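MccF (Escherichia coli, PDB 4IIY) confers self-immunity to the antibiotic microcin C7, probably as a serine carboxypeptidase-like hydrolase of the peptidase S66 family. Local coordinates at residues K312-E317 with V330-D335. The protein carries 1 engineered substitution. Residues are numbered along the deposited sequence; the frame is centred on the assembly and turned at random.
Sequences KRRPYE and VLDGFD
V330, first residue of the strand, meets the CD1/CE1 flank of the Y316 ring: V330 CB lies 3.8 Å from Y316 CE1, CG1 sits near CD1, and CG2 meets the ring edge in plane. Y316 has CG anti to its own nitrogen (chi1 177°), which carries the ring out from the helix to V330; the ring also stacks on Y232 of the neighbouring strand 230-232. The contact packs the first turn of helix 315-323 on strand 330-334 of a beta-alpha-beta unit that begins with strand 297-301, within the C-terminal LD-carboxypeptidase domain. D332 then points back at that first turn, where its OD2 comes to 3.4 Å from Y316 CB; its carboxylate plane is tilted 29° from the tyrosine ring. One water bridges the pair, accepting from Y316 N at 2.9 Å and donating to D332 OD2 at 2.7 Å. Toward D332, the N-cap residue R314 offers charge only: R314 NE is 4.3 Å from D332 OD2, with no N-H aimed at it. Replacing Y316 by alanine removes the ring, and is likely to open a gap beside V330 and leave Y232 without its stacking partner. The carbonyl of G333 takes a hydrogen bond from K302, which also forms a salt bridge with D335.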
loop_
_atom_site.group_PDB
_atom_site.type_symbol
_atom_site.label_atom_id
_atom_site.label_comp_id
_atom_site.label_asym_id
_atom_site.label_seq_id
_atom_site.Cartn_x
_atom_site.Cartn_y
_atom_site.Cartn_z
ATOM N N LYS B 312 20.431 8.024 -7.545
ATOM C CA LYS B 312 21.457 6.980 -7.521
ATOM C C LYS B 312 21.508 6.196 -6.211
ATOM O O LYS B 312 22.426 5.410 -5.990
ATOM C CB LYS B 312 22.834 7.551 -7.880
ATOM C CG LYS B 312 22.896 8.067 -9.312
ATOM C CD LYS B 312 24.295 8.508 -9.706
ATOM C CE LYS B 312 24.315 9.028 -11.137
ATOM N NZ LYS B 312 25.584 9.742 -11.453
ATOM N N ARG B 313 20.511 6.388 -5.354
ATOM C CA ARG B 313 20.449 5.663 -4.091
ATOM C C ARG B 313 19.839 4.286 -4.279
ATOM O O ARG B 313 18.946 4.103 -5.113
ATOM C CB ARG B 313 19.619 6.447 -3.079
ATOM C CG ARG B 313 20.242 7.771 -2.709
ATOM C CD ARG B 313 19.319 8.650 -1.888
ATOM N NE ARG B 313 19.862 10.003 -1.859
ATOM C CZ ARG B 313 19.166 11.102 -1.589
ATOM N NH1 ARG B 313 17.875 11.020 -1.284
ATOM N NH2 ARG B 313 19.771 12.280 -1.609
ATOM N N ARG B 314 20.324 3.315 -3.516
ATOM C CA ARG B 314 19.717 1.990 -3.522
ATOM C C ARG B 314 18.855 1.795 -2.285
ATOM O O ARG B 314 18.958 2.552 -1.316
ATOM C CB ARG B 314 20.776 0.893 -3.624
ATOM C CG ARG B 314 21.785 0.864 -2.504
ATOM C CD ARG B 314 22.875 -0.169 -2.793
ATOM N NE ARG B 314 23.984 -0.202 -1.832
ATOM C CZ ARG B 314 24.124 0.589 -0.769
ATOM N NH1 ARG B 314 23.222 1.514 -0.481
ATOM N NH2 ARG B 314 25.185 0.450 0.017
ATOM N N PRO B 315 18.001 0.769 -2.304
ATOM C CA PRO B 315 17.095 0.584 -1.167
ATOM C C PRO B 315 17.799 0.487 0.195
ATOM O O PRO B 315 17.265 0.982 1.189
ATOM C CB PRO B 315 16.365 -0.712 -1.525
ATOM C CG PRO B 315 16.323 -0.675 -3.026
ATOM C CD PRO B 315 17.668 -0.131 -3.423
ATOM N N TYR B 316 18.977 -0.128 0.259
ATOM C CA TYR B 316 19.654 -0.248 1.547
ATOM C C TYR B 316 19.988 1.114 2.149
ATOM O O TYR B 316 19.932 1.291 3.363
ATOM C CB TYR B 316 20.925 -1.086 1.402
ATOM C CG TYR B 316 21.723 -1.198 2.682
ATOM C CD1 TYR B 316 21.246 -1.928 3.758
ATOM C CD2 TYR B 316 22.954 -0.574 2.809
ATOM C CE1 TYR B 316 21.975 -2.033 4.937
ATOM C CE2 TYR B 316 23.693 -0.678 3.980
ATOM C CZ TYR B 316 23.195 -1.402 5.038
ATOM O OH TYR B 316 23.934 -1.500 6.200
ATOM N N GLU B 317 20.326 2.079 1.302
ATOM C CA GLU B 317 20.612 3.420 1.799
ATOM C C GLU B 317 19.366 4.074 2.410
ATOM O O GLU B 317 19.452 4.766 3.430
ATOM C CB GLU B 317 21.210 4.295 0.693
ATOM C CG GLU B 317 21.573 5.698 1.155
ATOM C CD GLU B 317 22.286 6.510 0.089
ATOM O OE1 GLU B 317 22.725 5.923 -0.925
ATOM O OE2 GLU B 317 22.405 7.745 0.270
ATOM N N VAL B 330 22.053 -6.764 7.734
ATOM C CA VAL B 330 21.209 -6.871 6.551
ATOM C C VAL B 330 21.897 -7.676 5.454
ATOM O O VAL B 330 23.049 -7.392 5.100
ATOM C CB VAL B 330 20.868 -5.476 5.984
ATOM C CG1 VAL B 330 20.080 -5.616 4.693
ATOM C CG2 VAL B 330 20.090 -4.655 6.997
ATOM N N LEU B 331 21.194 -8.672 4.919
ATOM C CA LEU B 331 21.612 -9.359 3.707
ATOM C C LEU B 331 20.911 -8.616 2.581
ATOM O O LEU B 331 19.684 -8.718 2.437
ATOM C CB LEU B 331 21.202 -10.828 3.752
ATOM C CG LEU B 331 21.722 -11.757 2.653
ATOM C CD1 LEU B 331 21.235 -13.181 2.866
ATOM C CD2 LEU B 331 21.322 -11.280 1.279
ATOM N N ASP B 332 21.672 -7.829 1.826
ATOM C CA ASP B 332 21.100 -7.018 0.762
ATOM C C ASP B 332 21.284 -7.679 -0.592
ATOM O O ASP B 332 22.396 -7.738 -1.109
ATOM C CB ASP B 332 21.754 -5.639 0.744
ATOM C CG ASP B 332 21.136 -4.712 -0.286
ATOM O OD1 ASP B 332 20.027 -5.009 -0.769
ATOM O OD2 ASP B 332 21.759 -3.679 -0.603
ATOM N N GLY B 333 20.197 -8.171 -1.179
ATOM C CA GLY B 333 20.242 -8.722 -2.519
ATOM C C GLY B 333 20.100 -10.229 -2.611
ATOM O O GLY B 333 20.666 -10.855 -3.502
ATOM N N PHE B 334 19.336 -10.832 -1.710
ATOM C CA PHE B 334 19.035 -12.257 -1.812
ATOM C C PHE B 334 18.212 -12.527 -3.079
ATOM O O PHE B 334 17.316 -11.746 -3.427
ATOM C CB PHE B 334 18.297 -12.724 -0.544
ATOM C CG PHE B 334 18.113 -14.222 -0.426
ATOM C CD1 PHE B 334 19.182 -15.099 -0.540
ATOM C CD2 PHE B 334 16.865 -14.744 -0.131
ATOM C CE1 PHE B 334 18.994 -16.468 -0.401
ATOM C CE2 PHE B 334 16.674 -16.106 0.022
ATOM C CZ PHE B 334 17.744 -16.973 -0.118
ATOM N N ASP B 335 18.525 -13.626 -3.759
ATOM C CA ASP B 335 17.885 -13.972 -5.025
ATOM C C ASP B 335 16.583 -14.732 -4.805
ATOM O O ASP B 335 16.411 -15.864 -5.262
ATOM C CB ASP B 335 18.842 -14.779 -5.901
ATOM C CG ASP B 335 20.059 -13.976 -6.303
ATOM O OD1 ASP B 335 19.921 -13.088 -7.176
ATOM O OD2 ASP B 335 21.148 -14.208 -5.723
HETATM O O HOH W 1 19.967 -1.948 -1.747
#